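Local coordinates for lipid II:glycine glycyltransferase (Staphylococcus aureus, PDB 6SNR), which probably catalyses the transfer of the first glycine of the pentaglycine cross-bridge from glycyl-tRNA to the lysine side chain of membrane-bound lipid II, at residues 11-15 with 51-56; 26-32 with 219-225; 39-43 with 96-100; 69-75 with 103-109. All coordinates share one frame; numbering follows the deposited sequence.

Contact 1: 11-15 with 51-56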
loop_
_atom_site.group_PDB
_atom_site.type_symbol
_atom_site.label_atom_id
_atom_site.label_comp_id
_atom_site.label_asym_id
_atom_site.label_seq_id
_atom_site.Cartn_x
_atom_site.Cartn_y
_atom_site.Cartn_z
ATOM N N HIS A 11 -0.542 -23.394 1.545
ATOM C CA HIS A 11 0.565 -22.487 1.916
ATOM C C HIS A 11 0.069 -21.056 2.039
ATOM O O HIS A 11 0.276 -20.410 3.039
ATOM C CB HIS A 11 1.659 -22.552 0.846
ATOM C CG HIS A 11 2.788 -21.599 1.074
ATOM N ND1 HIS A 11 2.826 -20.295 0.615
ATOM C CD2 HIS A 11 3.932 -21.790 1.777
ATOM C CE1 HIS A 11 3.997 -19.753 0.973
ATOM N NE2 HIS A 11 4.648 -20.621 1.721
ATOM N N ASP A 12 -0.582 -20.567 0.997
ATOM C CA ASP A 12 -1.066 -19.185 0.972
ATOM C C ASP A 12 -2.065 -18.929 2.127
ATOM O O ASP A 12 -2.033 -17.904 2.798
ATOM C CB ASP A 12 -1.679 -18.840 -0.393
ATOM C CG ASP A 12 -0.647 -18.729 -1.503
ATOM O OD1 ASP A 12 0.567 -18.563 -1.128
ATOM O OD2 ASP A 12 -1.028 -18.803 -2.688
ATOM N N ALA A 13 -2.941 -19.894 2.393
ATOM C CA ALA A 13 -3.860 -19.757 3.528
ATOM C C ALA A 13 -3.139 -19.602 4.864
ATOM O O ALA A 13 -3.451 -18.733 5.693
ATOM C CB ALA A 13 -4.854 -20.926 3.539
ATOM N N PHE A 14 -2.118 -20.435 5.059
ATOM C CA PHE A 14 -1.317 -20.397 6.253
ATOM C C PHE A 14 -0.605 -19.068 6.375
ATOM O O PHE A 14 -0.614 -18.459 7.471
ATOM C CB PHE A 14 -0.299 -21.544 6.256
ATOM C CG PHE A 14 0.501 -21.624 7.530
ATOM C CD1 PHE A 14 1.664 -20.921 7.698
ATOM C CD2 PHE A 14 0.055 -22.408 8.578
ATOM C CE1 PHE A 14 2.381 -21.002 8.890
ATOM C CE2 PHE A 14 0.760 -22.487 9.758
ATOM C CZ PHE A 14 1.933 -21.785 9.917
ATOM N N VAL A 15 0.025 -18.585 5.298
ATOM C CA VAL A 15 0.693 -17.268 5.306
ATOM C C VAL A 15 -0.281 -16.118 5.643
ATOM O O VAL A 15 0.014 -15.253 6.453
ATOM C CB VAL A 15 1.389 -16.984 3.954
ATOM C CG1 VAL A 15 1.992 -15.561 3.883
ATOM C CG2 VAL A 15 2.476 -18.054 3.658
ATOM N N VAL A 51 0.168 -27.953 10.139
ATOM C CA VAL A 51 1.355 -27.152 9.783
ATOM C C VAL A 51 1.712 -26.178 10.928
ATOM O O VAL A 51 0.819 -25.517 11.493
ATOM C CB VAL A 51 1.076 -26.341 8.500
ATOM C CG1 VAL A 51 2.257 -25.402 8.142
ATOM C CG2 VAL A 51 0.732 -27.250 7.319
ATOM N N GLN A 52 2.998 -26.065 11.260
ATOM C CA GLN A 52 3.486 -25.099 12.279
ATOM C C GLN A 52 4.376 -24.003 11.660
ATOM O O GLN A 52 4.618 -22.970 12.303
ATOM C CB GLN A 52 4.212 -25.794 13.441
ATOM C CG GLN A 52 3.307 -26.654 14.324
ATOM C CD GLN A 52 4.049 -27.204 15.529
ATOM O OE1 GLN A 52 5.047 -26.631 15.987
ATOM N NE2 GLN A 52 3.569 -28.326 16.057
ATOM N N GLY A 53 4.848 -24.198 10.430
ATOM C CA GLY A 53 5.613 -23.119 9.732
ATOM C C GLY A 53 5.802 -23.440 8.269
ATOM O O GLY A 53 5.833 -24.615 7.887
ATOM N N VAL A 54 5.961 -22.402 7.437
ATOM C CA VAL A 54 6.236 -22.555 6.031
ATOM C C VAL A 54 7.240 -21.538 5.584
ATOM O O VAL A 54 7.551 -20.583 6.336
ATOM C CB VAL A 54 4.963 -22.375 5.171
ATOM C CG1 VAL A 54 3.887 -23.337 5.638
ATOM C CG2 VAL A 54 4.452 -20.930 5.264
ATOM N N ALA A 55 7.757 -21.742 4.400
ATOM C CA ALA A 55 8.622 -20.752 3.774
ATOM C C ALA A 55 8.660 -20.968 2.279
ATOM O O ALA A 55 8.622 -22.098 1.781
ATOM C CB ALA A 55 10.017 -20.790 4.402
ATOM N N GLN A 56 8.680 -19.872 1.548
ATOM C CA GLN A 56 8.882 -19.838 0.150
ATOM C C GLN A 56 10.283 -19.275 -0.136
ATOM O O GLN A 56 10.630 -18.174 0.275
ATOM C CB GLN A 56 7.842 -18.928 -0.495
ATOM C CG GLN A 56 7.971 -18.847 -1.952
ATOM C CD GLN A 56 6.761 -18.216 -2.560
ATOM O OE1 GLN A 56 6.581 -16.987 -2.502
ATOM N NE2 GLN A 56 5.916 -19.042 -3.104
#

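Contact 2: 26-32 with 219-225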
loop_
_atom_site.group_PDB
_atom_site.type_symbol
_atom_site.label_atom_id
_atom_site.label_comp_id
_atom_site.label_asym_id
_atom_site.label_seq_id
_atom_site.Cartn_x
_atom_site.Cartn_y
_atom_site.Cartn_z
ATOM N N LEU A 26 3.738 -15.170 -0.497
ATOM C CA LEU A 26 2.628 -15.792 -1.268
ATOM C C LEU A 26 3.119 -16.399 -2.562
ATOM O O LEU A 26 3.990 -15.858 -3.253
ATOM C CB LEU A 26 1.510 -14.764 -1.577
ATOM C CG LEU A 26 0.823 -14.147 -0.357
ATOM C CD1 LEU A 26 -0.249 -13.163 -0.837
ATOM C CD2 LEU A 26 0.201 -15.230 0.504
ATOM N N THR A 27 2.468 -17.504 -2.967
ATOM C CA THR A 27 2.847 -18.139 -4.183
ATOM C C THR A 27 2.718 -17.274 -5.446
ATOM O O THR A 27 3.534 -17.362 -6.342
ATOM C CB THR A 27 2.157 -19.519 -4.395
ATOM O OG1 THR A 27 0.750 -19.330 -4.660
ATOM C CG2 THR A 27 2.337 -20.441 -3.240
ATOM N N LYS A 28 1.677 -16.418 -5.521
ATOM C CA LYS A 28 1.516 -15.568 -6.686
ATOM C C LYS A 28 2.542 -14.414 -6.698
ATOM O O LYS A 28 2.850 -13.895 -7.759
ATOM C CB LYS A 28 0.088 -15.004 -6.758
ATOM C CG LYS A 28 -0.980 -16.041 -6.932
ATOM C CD LYS A 28 -0.851 -16.783 -8.233
ATOM C CE LYS A 28 -2.191 -17.454 -8.561
ATOM N NZ LYS A 28 -3.331 -16.474 -8.654
ATOM N N TRP A 29 3.078 -14.066 -5.523
ATOM C CA TRP A 29 4.214 -13.101 -5.512
ATOM C C TRP A 29 5.445 -13.751 -6.176
ATOM O O TRP A 29 6.155 -13.135 -7.008
ATOM C CB TRP A 29 4.545 -12.660 -4.114
ATOM C CG TRP A 29 5.667 -11.693 -4.110
ATOM C CD1 TRP A 29 6.979 -11.965 -3.845
ATOM C CD2 TRP A 29 5.604 -10.307 -4.458
ATOM N NE1 TRP A 29 7.725 -10.843 -4.012
ATOM C CE2 TRP A 29 6.915 -9.807 -4.378
ATOM C CE3 TRP A 29 4.569 -9.438 -4.836
ATOM C CZ2 TRP A 29 7.214 -8.476 -4.612
ATOM C CZ3 TRP A 29 4.867 -8.134 -5.095
ATOM C CH2 TRP A 29 6.187 -7.658 -4.985
ATOM N N ALA A 30 5.711 -15.011 -5.847
ATOM C CA ALA A 30 6.791 -15.736 -6.567
ATOM C C ALA A 30 6.584 -15.757 -8.052
ATOM O O ALA A 30 7.539 -15.587 -8.818
ATOM C CB ALA A 30 6.955 -17.145 -6.017
ATOM N N GLU A 31 5.330 -15.854 -8.505
ATOM C CA GLU A 31 5.086 -15.804 -9.935
ATOM C C GLU A 31 5.605 -14.514 -10.552
ATOM O O GLU A 31 6.148 -14.537 -11.648
ATOM C CB GLU A 31 3.594 -15.972 -10.281
ATOM C CG GLU A 31 3.058 -17.338 -9.972
ATOM C CD GLU A 31 3.457 -18.386 -10.985
ATOM O OE1 GLU A 31 3.896 -18.036 -12.102
ATOM O OE2 GLU A 31 3.334 -19.577 -10.634
ATOM N N THR A 32 5.480 -13.385 -9.838
ATOM C CA THR A 32 5.913 -12.083 -10.364
ATOM C C THR A 32 7.423 -11.976 -10.493
ATOM O O THR A 32 7.941 -11.182 -11.261
ATOM C CB THR A 32 5.426 -10.881 -9.526
ATOM O OG1 THR A 32 6.246 -10.746 -8.348
ATOM C CG2 THR A 32 4.003 -10.986 -9.170
ATOM N N ALA A 219 -0.876 -11.599 -11.557
ATOM C CA ALA A 219 -0.691 -12.736 -10.648
ATOM C C ALA A 219 -1.655 -12.730 -9.481
ATOM O O ALA A 219 -2.202 -13.754 -9.075
ATOM C CB ALA A 219 0.740 -12.747 -10.121
ATOM N N LEU A 220 -1.814 -11.560 -8.892
ATOM C CA LEU A 220 -2.500 -11.436 -7.634
ATOM C C LEU A 220 -3.981 -10.960 -7.689
ATOM O O LEU A 220 -4.705 -11.196 -6.759
ATOM C CB LEU A 220 -1.655 -10.511 -6.760
ATOM C CG LEU A 220 -0.331 -11.158 -6.271
ATOM C CD1 LEU A 220 0.771 -10.109 -6.302
ATOM C CD2 LEU A 220 -0.513 -11.691 -4.873
ATOM N N HIS A 221 -4.361 -10.271 -8.742
ATOM C CA HIS A 221 -5.713 -9.691 -8.824
ATOM C C HIS A 221 -6.850 -10.735 -8.809
ATOM O O HIS A 221 -7.865 -10.572 -8.104
ATOM C CB HIS A 221 -5.872 -8.798 -10.026
ATOM C CG HIS A 221 -7.269 -8.287 -10.193
ATOM N ND1 HIS A 221 -7.878 -7.468 -9.258
ATOM C CD2 HIS A 221 -8.182 -8.487 -11.173
ATOM C CE1 HIS A 221 -9.110 -7.187 -9.661
ATOM N NE2 HIS A 221 -9.321 -7.808 -10.814
ATOM N N GLU A 222 -6.612 -11.826 -9.519
ATOM C CA GLU A 222 -7.548 -12.972 -9.563
ATOM C C GLU A 222 -8.039 -13.406 -8.174
ATOM O O GLU A 222 -9.212 -13.677 -7.971
ATOM C CB GLU A 222 -6.807 -14.157 -10.235
ATOM C CG GLU A 222 -7.699 -15.194 -10.888
ATOM C CD GLU A 222 -7.024 -16.542 -11.072
ATOM O OE1 GLU A 222 -5.920 -16.805 -10.516
ATOM O OE2 GLU A 222 -7.626 -17.360 -11.770
ATOM N N ASP A 223 -7.116 -13.461 -7.199
ATOM C CA ASP A 223 -7.384 -13.806 -5.821
ATOM C C ASP A 223 -7.862 -12.661 -4.909
ATOM O O ASP A 223 -8.097 -12.864 -3.701
ATOM C CB ASP A 223 -6.103 -14.431 -5.198
ATOM C CG ASP A 223 -5.631 -15.637 -5.958
ATOM O OD1 ASP A 223 -6.434 -16.566 -6.307
ATOM O OD2 ASP A 223 -4.426 -15.677 -6.264
ATOM N N GLY A 224 -7.956 -11.478 -5.493
ATOM C CA GLY A 224 -8.365 -10.278 -4.778
ATOM C C GLY A 224 -7.208 -9.638 -3.999
ATOM O O GLY A 224 -7.410 -8.832 -3.107
ATOM N N ASP A 225 -6.007 -10.103 -4.276
ATOM C CA ASP A 225 -4.793 -9.621 -3.596
ATOM C C ASP A 225 -4.035 -8.474 -4.247
ATOM O O ASP A 225 -2.988 -8.063 -3.728
ATOM C CB ASP A 225 -3.856 -10.824 -3.340
ATOM C CG ASP A 225 -4.483 -11.837 -2.388
ATOM O OD1 ASP A 225 -5.215 -11.412 -1.475
ATOM O OD2 ASP A 225 -4.178 -13.050 -2.510
#

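Contact 3: 39-43 with 96-100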
loop_
_atom_site.group_PDB
_atom_site.type_symbol
_atom_site.label_atom_id
_atom_site.label_comp_id
_atom_site.label_asym_id
_atom_site.label_seq_id
_atom_site.Cartn_x
_atom_site.Cartn_y
_atom_site.Cartn_z
ATOM N N TYR A 39 13.547 -18.274 -9.295
ATOM C CA TYR A 39 12.744 -19.508 -9.257
ATOM C C TYR A 39 12.481 -19.930 -7.829
ATOM O O TYR A 39 13.303 -19.720 -6.933
ATOM C CB TYR A 39 13.340 -20.663 -10.085
ATOM C CG TYR A 39 14.735 -21.161 -9.669
ATOM C CD1 TYR A 39 15.884 -20.483 -10.109
ATOM C CD2 TYR A 39 14.903 -22.322 -8.930
ATOM C CE1 TYR A 39 17.160 -20.917 -9.746
ATOM C CE2 TYR A 39 16.178 -22.771 -8.579
ATOM C CZ TYR A 39 17.289 -22.067 -9.010
ATOM O OH TYR A 39 18.528 -22.554 -8.590
ATOM N N ALA A 40 11.319 -20.553 -7.608
ATOM C CA ALA A 40 10.821 -20.792 -6.291
ATOM C C ALA A 40 10.767 -22.246 -5.859
ATOM O O ALA A 40 10.520 -23.165 -6.692
ATOM C CB ALA A 40 9.426 -20.154 -6.117
ATOM N N ARG A 41 10.903 -22.428 -4.558
ATOM C CA ARG A 41 10.699 -23.714 -3.890
ATOM C C ARG A 41 10.019 -23.443 -2.590
ATOM O O ARG A 41 10.183 -22.368 -2.025
ATOM C CB ARG A 41 12.039 -24.407 -3.662
ATOM C CG ARG A 41 12.694 -24.868 -4.957
ATOM C CD ARG A 41 11.994 -26.064 -5.632
ATOM N NE ARG A 41 11.949 -27.152 -4.707
ATOM C CZ ARG A 41 12.971 -27.989 -4.478
ATOM N NH1 ARG A 41 14.098 -27.916 -5.181
ATOM N NH2 ARG A 41 12.845 -28.917 -3.553
ATOM N N ARG A 42 9.220 -24.381 -2.103
ATOM C CA ARG A 42 8.550 -24.268 -0.820
ATOM C C ARG A 42 8.963 -25.370 0.140
ATOM O O ARG A 42 9.326 -26.489 -0.281
ATOM C CB ARG A 42 6.993 -24.252 -0.979
ATOM C CG ARG A 42 6.443 -22.993 -1.648
ATOM C CD ARG A 42 4.952 -22.887 -1.379
ATOM N NE ARG A 42 4.193 -23.851 -2.237
ATOM C CZ ARG A 42 3.620 -24.973 -1.789
ATOM N NH1 ARG A 42 3.758 -25.383 -0.539
ATOM N NH2 ARG A 42 2.942 -25.752 -2.649
ATOM N N ILE A 43 8.844 -25.065 1.419
ATOM C CA ILE A 43 9.006 -25.999 2.553
ATOM C C ILE A 43 7.847 -25.780 3.516
ATOM O O ILE A 43 7.278 -24.692 3.617
ATOM C CB ILE A 43 10.343 -25.863 3.307
ATOM C CG1 ILE A 43 10.605 -24.418 3.820
ATOM C CG2 ILE A 43 11.486 -26.233 2.371
ATOM C CD1 ILE A 43 11.898 -24.202 4.627
ATOM N N ILE A 96 17.649 -27.905 0.437
ATOM C CA ILE A 96 17.334 -27.396 -0.873
ATOM C C ILE A 96 18.451 -26.464 -1.373
ATOM O O ILE A 96 18.904 -26.533 -2.501
ATOM C CB ILE A 96 15.979 -26.671 -0.822
ATOM C CG1 ILE A 96 14.870 -27.641 -0.490
ATOM C CG2 ILE A 96 15.685 -25.964 -2.132
ATOM C CD1 ILE A 96 13.520 -26.985 -0.292
ATOM N N ALA A 97 18.865 -25.525 -0.514
ATOM C CA ALA A 97 19.827 -24.508 -0.901
ATOM C C ALA A 97 21.190 -25.098 -1.291
ATOM O O ALA A 97 21.800 -24.620 -2.194
ATOM C CB ALA A 97 19.971 -23.479 0.223
ATOM N N LYS A 98 21.628 -26.136 -0.602
ATOM C CA LYS A 98 22.911 -26.757 -0.941
ATOM C C LYS A 98 22.810 -27.396 -2.324
ATOM O O LYS A 98 23.725 -27.292 -3.144
ATOM C CB LYS A 98 23.310 -27.760 0.134
ATOM C CG LYS A 98 23.773 -27.106 1.416
ATOM C CD LYS A 98 23.891 -28.156 2.516
ATOM C CE LYS A 98 24.506 -27.606 3.780
ATOM N NZ LYS A 98 25.964 -27.347 3.676
ATOM N N ALA A 99 21.669 -28.031 -2.599
ATOM C CA ALA A 99 21.423 -28.609 -3.920
ATOM C C ALA A 99 21.358 -27.579 -5.036
ATOM O O ALA A 99 21.645 -27.903 -6.181
ATOM C CB ALA A 99 20.163 -29.458 -3.885
ATOM N N GLU A 100 21.003 -26.309 -4.705
ATOM C CA GLU A 100 21.008 -25.219 -5.643
ATOM C C GLU A 100 22.320 -24.381 -5.686
ATOM O O GLU A 100 22.375 -23.371 -6.372
ATOM C CB GLU A 100 19.823 -24.270 -5.400
ATOM C CG GLU A 100 18.493 -24.990 -5.496
ATOM C CD GLU A 100 18.266 -25.600 -6.850
ATOM O OE1 GLU A 100 18.586 -24.991 -7.887
ATOM O OE2 GLU A 100 17.708 -26.719 -6.823
#

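Contact 4: 69-75 with 103-109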
loop_
_atom_site.group_PDB
_atom_site.type_symbol
_atom_site.label_atom_id
_atom_site.label_comp_id
_atom_site.label_asym_id
_atom_site.label_seq_id
_atom_site.Cartn_x
_atom_site.Cartn_y
_atom_site.Cartn_z
ATOM N N LEU A 69 21.906 -17.174 -4.872
ATOM C CA LEU A 69 21.388 -16.722 -3.586
ATOM C C LEU A 69 20.050 -17.416 -3.305
ATOM O O LEU A 69 19.251 -17.508 -4.225
ATOM C CB LEU A 69 21.137 -15.202 -3.574
ATOM C CG LEU A 69 20.515 -14.632 -2.247
ATOM C CD1 LEU A 69 21.343 -14.869 -0.994
ATOM C CD2 LEU A 69 20.142 -13.150 -2.380
ATOM N N CYS A 70 19.876 -17.916 -2.093
ATOM C CA CYS A 70 18.572 -18.356 -1.561
ATOM C C CYS A 70 17.991 -17.223 -0.742
ATOM O O CYS A 70 18.491 -16.895 0.341
ATOM C CB CYS A 70 18.713 -19.616 -0.694
ATOM S SG CYS A 70 17.154 -20.209 0.004
ATOM N N TYR A 71 16.904 -16.610 -1.229
ATOM C CA TYR A 71 16.312 -15.495 -0.513
ATOM C C TYR A 71 14.877 -15.841 -0.112
ATOM O O TYR A 71 14.027 -16.082 -0.998
ATOM C CB TYR A 71 16.365 -14.247 -1.381
ATOM C CG TYR A 71 15.754 -12.986 -0.783
ATOM C CD1 TYR A 71 15.781 -12.727 0.587
ATOM C CD2 TYR A 71 15.061 -12.104 -1.617
ATOM C CE1 TYR A 71 15.165 -11.593 1.132
ATOM C CE2 TYR A 71 14.449 -10.960 -1.084
ATOM C CZ TYR A 71 14.533 -10.709 0.276
ATOM O OH TYR A 71 13.874 -9.583 0.784
ATOM N N ILE A 72 14.652 -15.885 1.177
ATOM C CA ILE A 72 13.340 -16.194 1.789
ATOM C C ILE A 72 12.726 -14.855 2.157
ATOM O O ILE A 72 12.804 -14.413 3.305
ATOM C CB ILE A 72 13.425 -17.141 2.997
ATOM C CG1 ILE A 72 14.248 -18.403 2.638
ATOM C CG2 ILE A 72 12.025 -17.520 3.509
ATOM C CD1 ILE A 72 14.337 -19.468 3.699
ATOM N N SER A 73 12.121 -14.214 1.160
ATOM C CA SER A 73 11.721 -12.763 1.292
ATOM C C SER A 73 10.510 -12.629 2.213
ATOM O O SER A 73 9.393 -13.132 1.927
ATOM C CB SER A 73 11.411 -12.154 -0.096
ATOM O OG SER A 73 10.433 -12.909 -0.851
ATOM N N ARG A 74 10.717 -11.967 3.363
ATOM C CA ARG A 74 9.735 -11.865 4.445
ATOM C C ARG A 74 9.278 -13.220 5.045
ATOM O O ARG A 74 8.237 -13.325 5.657
ATOM C CB ARG A 74 8.536 -11.000 4.017
ATOM C CG ARG A 74 8.915 -9.529 3.781
ATOM C CD ARG A 74 8.996 -8.831 5.086
ATOM N NE ARG A 74 9.209 -7.377 4.954
ATOM C CZ ARG A 74 10.224 -6.692 5.481
ATOM N NH1 ARG A 74 11.199 -7.301 6.143
ATOM N NH2 ARG A 74 10.197 -5.342 5.338
ATOM N N GLY A 75 10.137 -14.232 4.922
ATOM C CA GLY A 75 10.026 -15.475 5.698
ATOM C C GLY A 75 11.198 -15.618 6.637
ATOM O O GLY A 75 11.989 -14.664 6.772
ATOM N N TYR A 103 25.122 -19.662 -1.956
ATOM C CA TYR A 103 26.216 -19.222 -1.067
ATOM C C TYR A 103 25.708 -18.845 0.325
ATOM O O TYR A 103 26.500 -18.738 1.274
ATOM C CB TYR A 103 27.016 -18.079 -1.712
ATOM C CG TYR A 103 26.292 -16.768 -1.781
ATOM C CD1 TYR A 103 26.254 -15.920 -0.677
ATOM C CD2 TYR A 103 25.655 -16.372 -2.938
ATOM C CE1 TYR A 103 25.598 -14.685 -0.766
ATOM C CE2 TYR A 103 24.997 -15.145 -3.028
ATOM C CZ TYR A 103 24.958 -14.335 -1.941
ATOM O OH TYR A 103 24.314 -13.109 -2.034
ATOM N N ALA A 104 24.380 -18.652 0.476
ATOM C CA ALA A 104 23.741 -18.315 1.751
ATOM C C ALA A 104 22.207 -18.432 1.619
ATOM O O ALA A 104 21.717 -18.417 0.485
ATOM C CB ALA A 104 24.080 -16.862 2.136
ATOM N N ILE A 105 21.583 -18.494 2.779
ATOM C CA ILE A 105 20.125 -18.430 2.966
ATOM C C ILE A 105 19.866 -17.124 3.722
ATOM O O ILE A 105 20.266 -16.956 4.864
ATOM C CB ILE A 105 19.591 -19.587 3.812
ATOM C CG1 ILE A 105 19.814 -20.917 3.083
ATOM C CG2 ILE A 105 18.102 -19.385 4.144
ATOM C CD1 ILE A 105 19.719 -22.086 4.020
ATOM N N LYS A 106 19.157 -16.230 3.049
ATOM C CA LYS A 106 18.907 -14.873 3.561
ATOM C C LYS A 106 17.445 -14.778 3.970
ATOM O O LYS A 106 16.555 -15.053 3.130
ATOM C CB LYS A 106 19.212 -13.856 2.465
ATOM C CG LYS A 106 18.933 -12.369 2.866
ATOM C CD LYS A 106 19.271 -11.443 1.748
ATOM C CE LYS A 106 20.739 -11.452 1.393
ATOM N NZ LYS A 106 21.629 -11.001 2.506
ATOM N N ILE A 107 17.199 -14.299 5.198
ATOM C CA ILE A 107 15.808 -14.129 5.644
ATOM C C ILE A 107 15.607 -12.716 6.224
ATOM O O ILE A 107 16.579 -12.024 6.569
ATOM C CB ILE A 107 15.400 -15.145 6.706
ATOM C CG1 ILE A 107 16.139 -14.869 8.040
ATOM C CG2 ILE A 107 15.644 -16.600 6.268
ATOM C CD1 ILE A 107 15.681 -15.703 9.181
ATOM N N ASP A 108 14.341 -12.285 6.277
ATOM C CA ASP A 108 14.012 -10.910 6.700
ATOM C C ASP A 108 12.537 -10.834 7.155
ATOM O O ASP A 108 11.734 -10.096 6.559
ATOM C CB ASP A 108 14.396 -9.824 5.650
ATOM C CG ASP A 108 13.870 -10.046 4.259
ATOM O OD1 ASP A 108 13.227 -11.082 3.972
ATOM O OD2 ASP A 108 14.126 -9.241 3.371
ATOM N N PRO A 109 12.171 -11.594 8.184
ATOM C CA PRO A 109 10.770 -11.728 8.516
ATOM C C PRO A 109 10.186 -10.424 9.071
ATOM O O PRO A 109 10.926 -9.581 9.581
ATOM C CB PRO A 109 10.764 -12.825 9.558
ATOM C CG PRO A 109 12.105 -12.712 10.233
ATOM C CD PRO A 109 13.018 -12.355 9.101
#

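Contact 1: 11-15 with 51-56
The rings of His11 and Phe14, about one turn apart on helix 8-17, straddle Val54 of strand 50-61 in the helix-on-sheet packing of an alpha/beta layer. The short helix and strand segments run at 110° to each other, and His11, Phe14 and Val15 are the helix residues that touch. Val54 fits between the rings. Its CG2, seated in the crowded position between backbone N and carbonyl carbon, lies 3.7 Å from Phe14 CD1, and its CB comes within 3.6 Å of His11 CD2. A branched, compact valine suits this place because one methyl can serve both rings and still touch Val15, whose CG2 lies 3.8 Å from Val54 CG2.

Phe14 reaches further along the strand. With CG anti to its backbone N (chi1 -176°), its ring extends over the strand towards Val51, whose CG1 sits over one face, 3.9 Å from the ring centroid in a CH-pi contact and displaced towards the rim. At the far end of the ring, CZ approaches the backbone of Gln52 and Gly53. These two residues both face Val45, forming a classic beta bulge.

Val15 CG2 lies over one face of the His11 imidazole. His11 ND1 makes a weak, nearly straight bond to Asp12 OD1 at 3.3 Å, whereas NE2 is buried without a polar partner, 3.6 Å from Val54 CG2.

Contact 2: 26-32 with 219-225
Lys28 of helix 27-33 reaches across to Ala219, Glu222 and Asp223, where helix 210-220 ends in a Schellman motif. Its ammonium group is held by three oxygens. Asp223 OD2 is the closest, 2.7 Å from Lys28 NZ on the syn side but tilted out of the carboxylate plane. Ala219 O accepts from NZ at 3.0 Å, with the donor nearly along the C=O axis, and Glu222 OE1 is the third oxygen, completing the salt-bridge network at 3.2 Å from NZ. A lysine suits this spot: its positive charge would probably be favoured by the two carboxylates and by a carbonyl near the C-terminal end of the helix. Bends at chi2 (-63°) and chi4 fold the chain back alongside Ala219 O, while Asp223 comes in from the opposite direction.

Beside the charged group the packing is mainly by carbon. Ala219 is small enough for its CB to lie 3.4 Å from Lys28 O and 3.8 Å from Thr32 CG2, which lets the backbones come close. Leu220 fills the neighbouring space, with CD2 against Lys28 CB and CD1 at the edge of the Trp29 ring. That indole is covered on one face by Thr32 OG1, itself bonded to Trp29 O.

Further out, Asp225 pairs with Lys16 and the chain enters strand 226-233, so the contact joins a helix packed on strand 50-61 to the other sheet. Gly224, whose positive phi (82°) favours glycine, is the C-prime residue, and its N is hydrogen-bonded to His221 O at 2.8 Å.

Contact 3: 39-43 with 96-100
Helix 83-99, the connecting helix of a beta-alpha-beta unit, passes over strand 39-47 of the same sheet with its last turn, and here Ile96 and Glu100 meet Ile43, Arg41 and Tyr39. Being every second residue of the strand, these three point to the helix side, while Arg42 turns away, to Asn8.

At the inner end the packing is tight: Ile96 CD1 lies only 3.4 Å from Ile43 CG2, less than usual for two methyl groups. Beta-branched Ile43 suits the strand, and the long CG1-CD1 arm of Ile96 spans the gap between helix and sheet. Towards the surface, Ile96 CG2 sits over one face of the Arg41 guanidinium, towards the rim and 4.0 Å from NH1, and CD1, the methyl that meets Ile43, also approaches Arg41 NH2 at 3.8 Å. Arg41 is folded at chi2 and chi3, which brings its flat group back over the isoleucine.

Glu100 lies just beyond the helix and faces two strand residues. Its OE2 is near Arg41 NH1, but at 4.1 Å the opposite charges stop short of a salt bridge, with carboxylate and guanidinium planes almost perpendicular. The hydrogen bond is made by OE1. Tyr39, its chi1 of 61° bringing the ring towards the helix and its ring meeting that of Phe59, donates from OH to Glu100 OE1 at 2.5 Å, on the anti side and 27° out of the carboxylate plane.

Contact 4: 69-75 with 103-109
Ile72 and Ile105 lie side by side on the sheet face covered by helix 83-99, with Ile72 CD1 3.8 Å from Ile105 CG2. Cys70 SG and Ile107 CG2 extend this apolar row. The beta-branched isoleucines suit the strands, while the small Cys70 fits under the helix, where Ala97 approaches. The strands run parallel, joined by backbone bonds from Cys70 N to Ala104 O, Lys106 N to Cys70 O and Ile72 N to Lys106 O.

On the other face Tyr71 lies against the aliphatic part of Lys106, whose ammonium group forms salt bridges with Asp389, Glu387 and Glu401. The tyrosine's chi1 of 179° carries its ring forward to Asp108, which it meets at the ring edge: OH donates to the syn lone pair of Asp108 OD2 at 2.6 Å, and Gln143 is a second partner of that hydroxyl.

Asp108 grips the chain beyond the strand as well. Its OD1 takes Arg74 N at 2.7 Å, from above the carboxylate plane, within the type II turn from Ile72 to Gly75. Arg74 NH1 returns to Asp108 O at 2.9 Å, the oxygen lying in the guanidinium plane. Paired parallel strands with the intervening helix packed on one face make this a beta-alpha-beta crossover.

Contacts 1, 3 and 4 are built on one mixed sheet, in which strands 39-47, 50-61, 68-78 and 102-107 are successive neighbours. Contact 1 places helix 8-17 on this sheet; contact 4 pairs the two strands of the beta-alpha-beta unit, and contact 3, centred about 11 Å away, packs its helix 83-99 on strand 39-47. Along the chain contact 1 crosses contact 3 and closes before contact 4 opens. Contact 2, centred about 15 Å from contact 1 and 20 Å from contacts 3 and 4, spans 187 residues, with contacts 3 and 4 nested in its loop. It joins helix 27-33, packed on strand 50-61, to the chain leading into strand 226-233 of the transferase's second sheet.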